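Local coordinates for protein enoyl-CoA hydratase, EchA3 (Mycobacterium marinum M, PDB 3R6H) that probably acts as a lyase of lipid metabolism, as a member of the enoyl-CoA hydratase/isomerase (crotonase) family, at residues 42-47 / 92-97; 86-91 / 114-119; 169-172 / 176-179. All blocks are in the same frame, centred on the assembly; numbering follows the deposited sequence.

Contact 1: 42-47 / 92-97; sequences AADRDN and LSYPKP
K96 NZ is gripped by two carbonyl oxygens. It donates to N47 OD1 at 2.6 Å and to the backbone O of V48. The ammonium group sits above the N47 amide plane, 47° out of it. Two bends in the lysine chain bring it there, and the N47 side chain crosses it at about a right angle. N47 has positive phi and closes helix 30-46 with a Schellman motif. Its CG lies anti to the backbone N (chi1 -167°), which carries OD1 over to the lysine.

Y94 makes the second bond. Its OH donates to D44 OD1 at 2.7 Å, meeting the oxygen nearly along the C-O bond. OD1 lies at the ring edge, near its plane; the carboxylate and ring planes are 19° apart. A43 CB touches the same hydroxyl at 3.7 Å. D44 OD2 is held by R90 in a salt bridge.

The loop after helix 75-92 is thus tied to the end of helix 30-46, just before strands 50-54 and 98-102 of the crotonase core. With each D44 oxygen bonded to a different donor, the carboxylate is fixed in rotation and probably stays ionised.

Contact 2: 86-91 / 114-119; sequences ELSYRL and LCSGDH
The backbones come closest at S88 and S116, whose CA atoms are 5.2 Å apart, where helix 75-92 passes the type I beta turn from L114 to G117. S88 lies in the middle of the helical segment. S116 is the third residue of the turn, and its CB points toward the helix.

S88 OG donates to S116 OG at 2.8 Å. S116 OG also bonds the backbone O of F112, in helix 109-114. The S116 hydroxyl therefore links the two helices through one atom. S116 OG is anti to its own carbonyl carbon (chi1 -55°), which sets it between F112 O and S88 OG. S88 CB lies close to the same oxygen, at 3.2 Å. S116 CB rests against the helix backbone, with S88 CA and S88 O both 3.8 Å away.

One helical turn on, L91 continues the contact. Its CB lies 3.4 Å from S116 O and packs on S116 CB.

This is the interior of the crotonase fold. Helix 75-92 precedes strand 98-102, and the turn leads from helix 109-114 into strand 119-122, the next parallel strand of the main sheet. All three touching residues are buried.

Near the end of the helix a water lies between the two segments. It is 2.7 Å from L91 O and makes a weak contact with D118 OD2. It has more acceptors around it than protons to give. The D118 carboxylate has several other partners: R213 pairs with OD1, K209 pairs with OD2, and the backbone N of V98 donates to OD2. Beyond it, D118 O and H119 ND1 meet Q158 of a second subunit.

Contact 3: 169-172 / 176-179; sequences ETAL and FIDE
The chain leaving helix 168-174 folds back on it before strand 179-180, and A171 O receives two backbone N-H groups from the loop. F176 N donates to it at 2.9 Å. The donor lies in the carbonyl plane, with a C=O...N angle of 159°. I177 N adds a weak bond to the same oxygen at 3.4 Å. Together they hold the loop beside the middle of the helix.

L172 O is reached through a water. The water donates to L172 O and to I177 O, at 2.7 and 3.0 Å, and so bridges the helix to the loop next to the direct bonds.

The chain then runs into strand 179-180, outermost in this chain's main crotonase sheet, beside strand 119-122. D178 and E179 bond to R120 and A122 through their backbones. D178 OD2 pairs with R120 and E179 OE2 with R189 in salt bridges; E179 OE1 bonds H119 NE2.

The apolar part of the contact centres on I177. Its CG1 sits between the backbone N and the carbonyl carbon (chi1 64°), which directs this branch at the helix. There it meets A171 CB at 4.0 Å and lies 3.6 Å from L172 N. I177 CD1 reaches A171 CB from the same branch. L172 CB packs on I177 CG1, while its CG is anti to the backbone N and sends CD1 along the loop. CD1 stops 3.4 Å from D178 O. L172 lies at the exposed margin, whereas A171 and I177 are buried.

F176 takes part mainly through its backbone and CB, and CB lies 3.7 Å from A171 O. Its ring leads away from the helix and meets the ring of F166, with the planes at about 60°.

Contact 2 is the core contact, with its centre about 5 Å from the centre of the chain. Contacts 1 and 3 are partly buried, their centres about 15 and 14 Å from it. Contacts 1 and 2 share helix 75-92 and its exit. They also touch where L92 packs on S116 and P97 on D118. Contact 3 meets contact 2 through the segment 114-119, where C115 packs on F176 and L114 on the F176 backbone. Contacts 1 and 3 do not touch; their nearest atoms are about 10 Å apart. Chemistry differs too: side-chain polar bonds in contact 1, a serine pair in contact 2, backbone bonds and apolar packing in contact 3.

Contact 1: 42-47 / 92-97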
ATOM      1  N   ALA A  42       6.124  33.873   3.224  1.00 18.52           N
ATOM      2  CA  ALA A  42       7.450  34.425   2.931  1.00 18.74           C
ATOM      3  C   ALA A  42       8.190  33.580   1.888  1.00 18.86           C
ATOM      4  O   ALA A  42       8.792  34.106   0.966  1.00 18.21           O
ATOM      5  CB  ALA A  42       8.261  34.580   4.205  1.00 19.15           C
ATOM      6  N   ALA A  43       8.100  32.256   1.999  1.00 17.88           N
ATOM      7  CA  ALA A  43       8.680  31.384   0.998  1.00 17.91           C
ATOM      8  C   ALA A  43       8.032  31.611  -0.373  1.00 17.60           C
ATOM      9  O   ALA A  43       8.716  31.596  -1.402  1.00 17.98           O
ATOM     10  CB  ALA A  43       8.540  29.880   1.441  1.00 17.87           C
ATOM     11  N   ASP A  44       6.713  31.802  -0.377  1.00 18.00           N
ATOM     12  CA  ASP A  44       5.967  32.050  -1.609  1.00 17.88           C
ATOM     13  C   ASP A  44       6.478  33.354  -2.253  1.00 19.49           C
ATOM     14  O   ASP A  44       6.762  33.399  -3.448  1.00 19.55           O
ATOM     15  CB  ASP A  44       4.463  32.176  -1.335  1.00 17.53           C
ATOM     16  CG  ASP A  44       3.791  30.858  -0.970  1.00 18.47           C
ATOM     17  OD1 ASP A  44       4.420  29.789  -1.102  1.00 18.15           O
ATOM     18  OD2 ASP A  44       2.612  30.921  -0.555  1.00 19.03           O
ATOM     19  N   ARG A  45       6.620  34.382  -1.425  1.00 20.61           N
ATOM     20  CA  ARG A  45       7.154  35.675  -1.870  1.00 22.26           C
ATOM     21  C   ARG A  45       8.534  35.563  -2.500  1.00 22.21           C
ATOM     22  O   ARG A  45       8.798  36.194  -3.529  1.00 22.11           O
ATOM     23  CB  ARG A  45       7.214  36.646  -0.699  1.00 23.14           C
ATOM     24  CG  ARG A  45       5.866  37.174  -0.279  1.00 26.95           C
ATOM     25  CD  ARG A  45       5.994  38.484   0.484  1.00 30.35           C
ATOM     26  NE  ARG A  45       6.606  38.311   1.805  1.00 33.63           N
ATOM     27  CZ  ARG A  45       5.953  37.932   2.909  1.00 34.73           C
ATOM     28  NH1 ARG A  45       4.653  37.678   2.880  1.00 34.93           N
ATOM     29  NH2 ARG A  45       6.609  37.819   4.053  1.00 36.98           N
ATOM     30  N   ASP A  46       9.398  34.738  -1.895  1.00 21.48           N
ATOM     31  CA  ASP A  46      10.744  34.469  -2.413  1.00 21.50           C
ATOM     32  C   ASP A  46      10.783  33.486  -3.588  1.00 20.87           C
ATOM     33  O   ASP A  46      11.831  33.315  -4.204  1.00 21.50           O
ATOM     34  CB  ASP A  46      11.670  33.983  -1.282  1.00 21.21           C
ATOM     35  CG  ASP A  46      11.981  35.070  -0.276  1.00 24.25           C
ATOM     36  OD1 ASP A  46      11.924  36.262  -0.676  1.00 25.18           O
ATOM     37  OD2 ASP A  46      12.266  34.758   0.905  1.00 22.48           O
ATOM     38  N   ASN A  47       9.653  32.849  -3.892  1.00 20.37           N
ATOM     39  CA  ASN A  47       9.557  31.874  -4.975  1.00 20.75           C
ATOM     40  C   ASN A  47      10.659  30.824  -4.818  1.00 19.67           C
ATOM     41  O   ASN A  47      11.386  30.521  -5.760  1.00 19.27           O
ATOM     42  CB  ASN A  47       9.625  32.533  -6.358  1.00 21.62           C
ATOM     43  CG  ASN A  47       9.223  31.583  -7.485  1.00 23.80           C
ATOM     44  OD1 ASN A  47       8.392  30.692  -7.298  1.00 24.60           O
ATOM     45  ND2 ASN A  47       9.821  31.778  -8.664  1.00 26.55           N
ATOM     46  N   LEU A  92       0.725  19.657   1.150  1.00  9.12           N
ATOM     47  CA  LEU A  92       0.500  18.574   0.187  1.00  9.75           C
ATOM     48  C   LEU A  92       0.272  19.043  -1.260  1.00  9.81           C
ATOM     49  O   LEU A  92       0.533  18.298  -2.214  1.00  8.79           O
ATOM     50  CB  LEU A  92      -0.635  17.646   0.629  1.00  9.70           C
ATOM     51  CG  LEU A  92      -0.268  16.632   1.705  1.00  9.60           C
ATOM     52  CD1 LEU A  92      -1.595  15.995   2.225  1.00 12.10           C
ATOM     53  CD2 LEU A  92       0.704  15.552   1.212  1.00  8.91           C
ATOM     54  N   SER A  93      -0.237  20.278  -1.389  1.00 10.25           N
ATOM     55  CA  SER A  93      -0.483  20.908  -2.686  1.00 11.64           C
ATOM     56  C   SER A  93       0.535  22.002  -3.006  1.00 11.05           C
ATOM     57  O   SER A  93       0.327  22.801  -3.910  1.00 10.52           O
ATOM     58  CB  SER A  93      -1.900  21.479  -2.743  1.00 12.10           C
ATOM     59  OG  SER A  93      -2.083  22.515  -1.807  1.00 13.69           O
ATOM     60  N   TYR A  94       1.639  22.038  -2.274  1.00 11.14           N
ATOM     61  CA  TYR A  94       2.629  23.073  -2.487  1.00 10.35           C
ATOM     62  C   TYR A  94       3.227  22.840  -3.875  1.00 10.43           C
ATOM     63  O   TYR A  94       3.493  21.688  -4.262  1.00 10.39           O
ATOM     64  CB  TYR A  94       3.710  23.051  -1.366  1.00 10.68           C
ATOM     65  CG  TYR A  94       4.450  24.362  -1.244  1.00 10.19           C
ATOM     66  CD1 TYR A  94       3.805  25.492  -0.717  1.00 13.38           C
ATOM     67  CD2 TYR A  94       5.767  24.483  -1.661  1.00 11.88           C
ATOM     68  CE1 TYR A  94       4.466  26.708  -0.623  1.00 12.23           C
ATOM     69  CE2 TYR A  94       6.444  25.697  -1.573  1.00 12.56           C
ATOM     70  CZ  TYR A  94       5.769  26.809  -1.068  1.00 15.33           C
ATOM     71  OH  TYR A  94       6.442  28.002  -0.997  1.00 15.50           O
ATOM     72  N   PRO A  95       3.433  23.908  -4.665  1.00 10.29           N
ATOM     73  CA  PRO A  95       3.917  23.685  -6.036  1.00  9.94           C
ATOM     74  C   PRO A  95       5.411  23.388  -6.157  1.00 10.19           C
ATOM     75  O   PRO A  95       5.881  23.113  -7.264  1.00 11.36           O
ATOM     76  CB  PRO A  95       3.567  24.995  -6.749  1.00 11.63           C
ATOM     77  CG  PRO A  95       3.611  25.991  -5.641  1.00 11.49           C
ATOM     78  CD  PRO A  95       3.071  25.318  -4.445  1.00 10.78           C
ATOM     79  N   LYS A  96       6.136  23.438  -5.043  1.00 10.11           N
ATOM     80  CA  LYS A  96       7.564  23.115  -5.030  1.00 10.75           C
ATOM     81  C   LYS A  96       7.745  21.909  -4.122  1.00 10.09           C
ATOM     82  O   LYS A  96       6.885  21.625  -3.272  1.00  9.43           O
ATOM     83  CB  LYS A  96       8.414  24.242  -4.453  1.00 10.53           C
ATOM     84  CG  LYS A  96       7.986  25.687  -4.898  1.00 11.83           C
ATOM     85  CD  LYS A  96       8.182  25.887  -6.369  1.00 13.84           C
ATOM     86  CE  LYS A  96       7.720  27.279  -6.831  1.00 17.74           C
ATOM     87  NZ  LYS A  96       8.554  28.326  -6.242  1.00 19.60           N
ATOM     88  N   PRO A  97       8.883  21.214  -4.268  1.00  9.53           N
ATOM     89  CA  PRO A  97       9.131  20.124  -3.316  1.00 10.16           C
ATOM     90  C   PRO A  97       9.228  20.600  -1.854  1.00  9.90           C
ATOM     91  O   PRO A  97       9.852  21.629  -1.586  1.00 10.38           O
ATOM     92  CB  PRO A  97      10.477  19.548  -3.785  1.00  9.69           C
ATOM     93  CG  PRO A  97      10.485  19.860  -5.284  1.00 10.37           C
ATOM     94  CD  PRO A  97       9.915  21.272  -5.322  1.00 10.03           C
TER

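Contact 2: 86-91 / 114-119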
ATOM      1  N   GLU A  86      -5.853  22.510   7.220  1.00 14.41           N
ATOM      2  CA  GLU A  86      -5.568  23.403   6.104  1.00 14.66           C
ATOM      3  C   GLU A  86      -4.038  23.503   5.828  1.00 14.18           C
ATOM      4  O   GLU A  86      -3.601  23.562   4.660  1.00 14.86           O
ATOM      5  CB  GLU A  86      -6.137  24.794   6.352  1.00 16.26           C
ATOM      6  CG  GLU A  86      -6.093  25.649   5.112  1.00 18.96           C
ATOM      7  CD  GLU A  86      -7.065  25.159   4.033  1.00 21.61           C
ATOM      8  OE1 GLU A  86      -8.238  24.877   4.379  1.00 23.82           O
ATOM      9  OE2 GLU A  86      -6.637  25.020   2.854  1.00 23.24           O
ATOM     10  N   LEU A  87      -3.231  23.542   6.881  1.00 14.04           N
ATOM     11  CA  LEU A  87      -1.775  23.504   6.710  1.00 13.51           C
ATOM     12  C   LEU A  87      -1.311  22.222   5.999  1.00 13.30           C
ATOM     13  O   LEU A  87      -0.462  22.297   5.107  1.00 12.39           O
ATOM     14  CB  LEU A  87      -1.009  23.688   8.029  1.00 14.51           C
ATOM     15  CG  LEU A  87      -0.713  25.118   8.484  1.00 16.15           C
ATOM     16  CD1 LEU A  87      -0.419  25.157   9.996  1.00 19.59           C
ATOM     17  CD2 LEU A  87       0.428  25.727   7.649  1.00 17.77           C
ATOM     18  N   SER A  88      -1.837  21.064   6.398  1.00 12.55           N
ATOM     19  CA  SER A  88      -1.542  19.816   5.650  1.00 12.19           C
ATOM     20  C   SER A  88      -1.885  19.939   4.178  1.00 11.32           C
ATOM     21  O   SER A  88      -1.112  19.548   3.322  1.00 12.18           O
ATOM     22  CB  SER A  88      -2.298  18.604   6.218  1.00 11.96           C
ATOM     23  OG  SER A  88      -1.769  18.207   7.457  1.00 16.98           O
ATOM     24  N   TYR A  89      -3.070  20.472   3.884  1.00 11.11           N
ATOM     25  CA  TYR A  89      -3.521  20.667   2.520  1.00 11.69           C
ATOM     26  C   TYR A  89      -2.561  21.603   1.767  1.00 10.76           C
ATOM     27  O   TYR A  89      -2.187  21.336   0.631  1.00 10.03           O
ATOM     28  CB  TYR A  89      -4.938  21.268   2.515  1.00 11.45           C
ATOM     29  CG  TYR A  89      -5.530  21.354   1.116  1.00 13.63           C
ATOM     30  CD1 TYR A  89      -5.200  22.398   0.260  1.00 14.92           C
ATOM     31  CD2 TYR A  89      -6.391  20.382   0.652  1.00 15.13           C
ATOM     32  CE1 TYR A  89      -5.693  22.449  -1.024  1.00 16.09           C
ATOM     33  CE2 TYR A  89      -6.898  20.434  -0.612  1.00 16.23           C
ATOM     34  CZ  TYR A  89      -6.555  21.458  -1.455  1.00 17.06           C
ATOM     35  OH  TYR A  89      -7.089  21.476  -2.733  1.00 20.46           O
ATOM     36  N   ARG A  90      -2.165  22.690   2.419  1.00 11.26           N
ATOM     37  CA  ARG A  90      -1.275  23.689   1.826  1.00 11.74           C
ATOM     38  C   ARG A  90       0.071  23.076   1.450  1.00 12.00           C
ATOM     39  O   ARG A  90       0.599  23.352   0.366  1.00 12.69           O
ATOM     40  CB  ARG A  90      -1.067  24.882   2.781  1.00 12.71           C
ATOM     41  CG  ARG A  90      -0.330  26.019   2.136  1.00 13.85           C
ATOM     42  CD  ARG A  90      -0.279  27.261   2.989  1.00 15.06           C
ATOM     43  NE  ARG A  90       0.456  28.330   2.305  1.00 13.74           N
ATOM     44  CZ  ARG A  90       0.715  29.541   2.835  1.00 18.58           C
ATOM     45  NH1 ARG A  90       0.351  29.837   4.065  1.00 19.07           N
ATOM     46  NH2 ARG A  90       1.373  30.453   2.131  1.00 18.94           N
ATOM     47  N   LEU A  91       0.612  22.230   2.328  1.00 11.35           N
ATOM     48  CA  LEU A  91       1.912  21.589   2.080  1.00 10.40           C
ATOM     49  C   LEU A  91       1.801  20.432   1.074  1.00  9.74           C
ATOM     50  O   LEU A  91       2.671  20.270   0.216  1.00  8.63           O
ATOM     51  CB  LEU A  91       2.559  21.143   3.395  1.00 11.09           C
ATOM     52  CG  LEU A  91       2.963  22.356   4.247  1.00 12.83           C
ATOM     53  CD1 LEU A  91       3.400  21.856   5.580  1.00 14.59           C
ATOM     54  CD2 LEU A  91       4.041  23.208   3.568  1.00 14.15           C
ATOM     55  N   LEU A 114       4.013  15.880   9.466  1.00  8.46           N
ATOM     56  CA  LEU A 114       5.154  15.123   8.942  1.00  7.82           C
ATOM     57  C   LEU A 114       4.763  14.454   7.603  1.00  8.17           C
ATOM     58  O   LEU A 114       5.511  14.501   6.632  1.00  7.74           O
ATOM     59  CB  LEU A 114       5.601  14.061   9.972  1.00  7.74           C
ATOM     60  CG  LEU A 114       6.564  12.994   9.486  1.00  7.48           C
ATOM     61  CD1 LEU A 114       7.904  13.662   9.107  1.00  7.39           C
ATOM     62  CD2 LEU A 114       6.697  11.917  10.596  1.00  7.85           C
ATOM     63  N   CYS A 115       3.559  13.872   7.560  1.00  7.69           N
ATOM     64  CA  CYS A 115       3.038  13.201   6.360  1.00  7.06           C
ATOM     65  C   CYS A 115       2.558  14.158   5.246  1.00  7.70           C
ATOM     66  O   CYS A 115       2.067  13.701   4.191  1.00  8.04           O
ATOM     67  CB  CYS A 115       1.884  12.307   6.756  1.00  7.72           C
ATOM     68  SG  CYS A 115       2.397  10.807   7.621  1.00  8.06           S
ATOM     69  N   SER A 116       2.718  15.468   5.456  1.00  8.71           N
ATOM     70  CA  SER A 116       2.242  16.467   4.513  1.00  8.64           C
ATOM     71  C   SER A 116       3.324  16.994   3.564  1.00  9.40           C
ATOM     72  O   SER A 116       3.010  17.814   2.723  1.00  9.61           O
ATOM     73  CB  SER A 116       1.563  17.651   5.251  1.00  9.55           C
ATOM     74  OG  SER A 116       0.515  17.189   6.109  1.00 10.33           O
ATOM     75  N   GLY A 117       4.565  16.489   3.678  1.00  8.70           N
ATOM     76  CA  GLY A 117       5.652  16.867   2.769  1.00  8.85           C
ATOM     77  C   GLY A 117       6.009  15.785   1.771  1.00  7.50           C
ATOM     78  O   GLY A 117       5.624  14.600   1.918  1.00  8.53           O
ATOM     79  N   ASP A 118       6.841  16.142   0.794  1.00  7.35           N
ATOM     80  CA  ASP A 118       7.214  15.199  -0.272  1.00  7.09           C
ATOM     81  C   ASP A 118       8.274  14.173   0.143  1.00  7.26           C
ATOM     82  O   ASP A 118       8.267  13.037  -0.358  1.00  7.74           O
ATOM     83  CB  ASP A 118       7.702  15.967  -1.494  1.00  7.82           C
ATOM     84  CG  ASP A 118       6.613  16.838  -2.090  1.00  7.38           C
ATOM     85  OD1 ASP A 118       5.702  16.293  -2.734  1.00  8.20           O
ATOM     86  OD2 ASP A 118       6.625  18.073  -1.835  1.00  8.42           O
ATOM     87  N   HIS A 119       9.182  14.605   1.013  1.00  7.75           N
ATOM     88  CA  HIS A 119      10.298  13.776   1.455  1.00  7.66           C
ATOM     89  C   HIS A 119      10.460  14.052   2.947  1.00  7.83           C
ATOM     90  O   HIS A 119      10.514  15.223   3.381  1.00  8.17           O
ATOM     91  CB  HIS A 119      11.598  14.105   0.706  1.00  8.59           C
ATOM     92  CG  HIS A 119      12.733  13.187   1.045  1.00  8.92           C
ATOM     93  ND1 HIS A 119      12.729  11.859   0.697  1.00  8.99           N
ATOM     94  CD2 HIS A 119      13.908  13.402   1.692  1.00 10.51           C
ATOM     95  CE1 HIS A 119      13.850  11.288   1.109  1.00  8.52           C
ATOM     96  NE2 HIS A 119      14.575  12.196   1.740  1.00  9.24           N
TER
HETATM   97  O   HOH W   1       4.139  18.073  -0.486  1.00 11.25           O

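Contact 3: 169-172 / 176-179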
ATOM      1  N   GLU A 169      13.369   1.914  11.367  1.00 10.56           N
ATOM      2  CA  GLU A 169      13.084   0.993  10.261  1.00 10.57           C
ATOM      3  C   GLU A 169      11.565   0.728  10.147  1.00 10.18           C
ATOM      4  O   GLU A 169      11.042   0.578   9.024  1.00 11.84           O
ATOM      5  CB  GLU A 169      13.826  -0.357  10.440  1.00 11.98           C
ATOM      6  N   THR A 170      10.859   0.682  11.284  1.00 10.39           N
ATOM      7  CA  THR A 170       9.401   0.455  11.238  1.00  9.81           C
ATOM      8  C   THR A 170       8.648   1.656  10.693  1.00  9.51           C
ATOM      9  O   THR A 170       7.651   1.476   9.964  1.00  8.71           O
ATOM     10  CB  THR A 170       8.773  -0.050  12.572  1.00 10.33           C
ATOM     11  OG1 THR A 170       8.785   0.964  13.565  1.00 10.90           O
ATOM     12  CG2 THR A 170       9.510  -1.296  13.096  1.00 12.16           C
ATOM     13  N   ALA A 171       9.130   2.867  11.001  1.00  8.39           N
ATOM     14  CA  ALA A 171       8.547   4.074  10.462  1.00  8.20           C
ATOM     15  C   ALA A 171       8.759   4.153   8.949  1.00  8.35           C
ATOM     16  O   ALA A 171       7.853   4.570   8.192  1.00  8.25           O
ATOM     17  CB  ALA A 171       9.102   5.297  11.192  1.00  9.01           C
ATOM     18  N   LEU A 172       9.953   3.760   8.503  1.00  8.09           N
ATOM     19  CA  LEU A 172      10.285   3.762   7.090  1.00  9.19           C
ATOM     20  C   LEU A 172       9.446   2.724   6.316  1.00  9.25           C
ATOM     21  O   LEU A 172       8.832   3.037   5.273  1.00  9.14           O
ATOM     22  CB  LEU A 172      11.796   3.515   6.935  1.00  9.53           C
ATOM     23  CG  LEU A 172      12.351   3.486   5.531  1.00 11.97           C
ATOM     24  CD1 LEU A 172      12.237   4.838   4.937  1.00 15.13           C
ATOM     25  CD2 LEU A 172      13.820   3.049   5.572  1.00 13.84           C
ATOM     26  N   PHE A 176       5.701   6.235   7.234  1.00  7.05           N
ATOM     27  CA  PHE A 176       5.669   7.480   8.020  1.00  6.38           C
ATOM     28  C   PHE A 176       6.822   8.415   7.698  1.00  7.06           C
ATOM     29  O   PHE A 176       6.704   9.626   7.875  1.00  7.56           O
ATOM     30  CB  PHE A 176       5.639   7.210   9.549  1.00  6.40           C
ATOM     31  CG  PHE A 176       4.269   7.313  10.186  1.00  7.15           C
ATOM     32  CD1 PHE A 176       3.487   8.456  10.023  1.00  5.73           C
ATOM     33  CD2 PHE A 176       3.803   6.312  11.012  1.00  6.86           C
ATOM     34  CE1 PHE A 176       2.267   8.577  10.658  1.00  7.28           C
ATOM     35  CE2 PHE A 176       2.594   6.420  11.625  1.00  6.76           C
ATOM     36  CZ  PHE A 176       1.807   7.545  11.463  1.00  8.74           C
ATOM     37  N   ILE A 177       7.953   7.852   7.275  1.00  6.84           N
ATOM     38  CA  ILE A 177       9.091   8.634   6.832  1.00  6.49           C
ATOM     39  C   ILE A 177       9.667   8.011   5.555  1.00  7.10           C
ATOM     40  O   ILE A 177       9.349   6.837   5.206  1.00  7.40           O
ATOM     41  CB  ILE A 177      10.181   8.683   7.927  1.00  6.45           C
ATOM     42  CG1 ILE A 177      10.777   7.293   8.219  1.00  6.28           C
ATOM     43  CG2 ILE A 177       9.639   9.413   9.213  1.00  7.42           C
ATOM     44  CD1 ILE A 177      11.970   7.287   9.272  1.00  7.59           C
ATOM     45  N   ASP A 178      10.546   8.748   4.872  1.00  5.99           N
ATOM     46  CA  ASP A 178      11.160   8.275   3.622  1.00  6.29           C
ATOM     47  C   ASP A 178      12.685   8.027   3.728  1.00  7.33           C
ATOM     48  O   ASP A 178      13.270   7.306   2.895  1.00  8.18           O
ATOM     49  CB  ASP A 178      10.909   9.255   2.489  1.00  6.22           C
ATOM     50  CG  ASP A 178       9.461   9.625   2.352  1.00  6.15           C
ATOM     51  OD1 ASP A 178       8.678   8.734   1.920  1.00  6.84           O
ATOM     52  OD2 ASP A 178       9.129  10.786   2.678  1.00  6.78           O
ATOM     53  N   GLU A 179      13.315   8.571   4.777  1.00  7.60           N
ATOM     54  CA  GLU A 179      14.752   8.476   4.913  1.00  7.96           C
ATOM     55  C   GLU A 179      15.142   8.549   6.347  1.00  7.84           C
ATOM     56  O   GLU A 179      14.609   9.381   7.100  1.00  8.78           O
ATOM     57  CB  GLU A 179      15.429   9.624   4.160  1.00  7.58           C
ATOM     58  CG  GLU A 179      16.920   9.622   4.292  1.00 11.06           C
ATOM     59  CD  GLU A 179      17.655  10.529   3.302  1.00 14.26           C
ATOM     60  OE1 GLU A 179      17.034  11.274   2.522  1.00 13.23           O
ATOM     61  OE2 GLU A 179      18.920  10.498   3.331  1.00 14.39           O
TER
HETATM   62  O   HOH W   2       8.334   4.782   3.235  1.00 18.63           O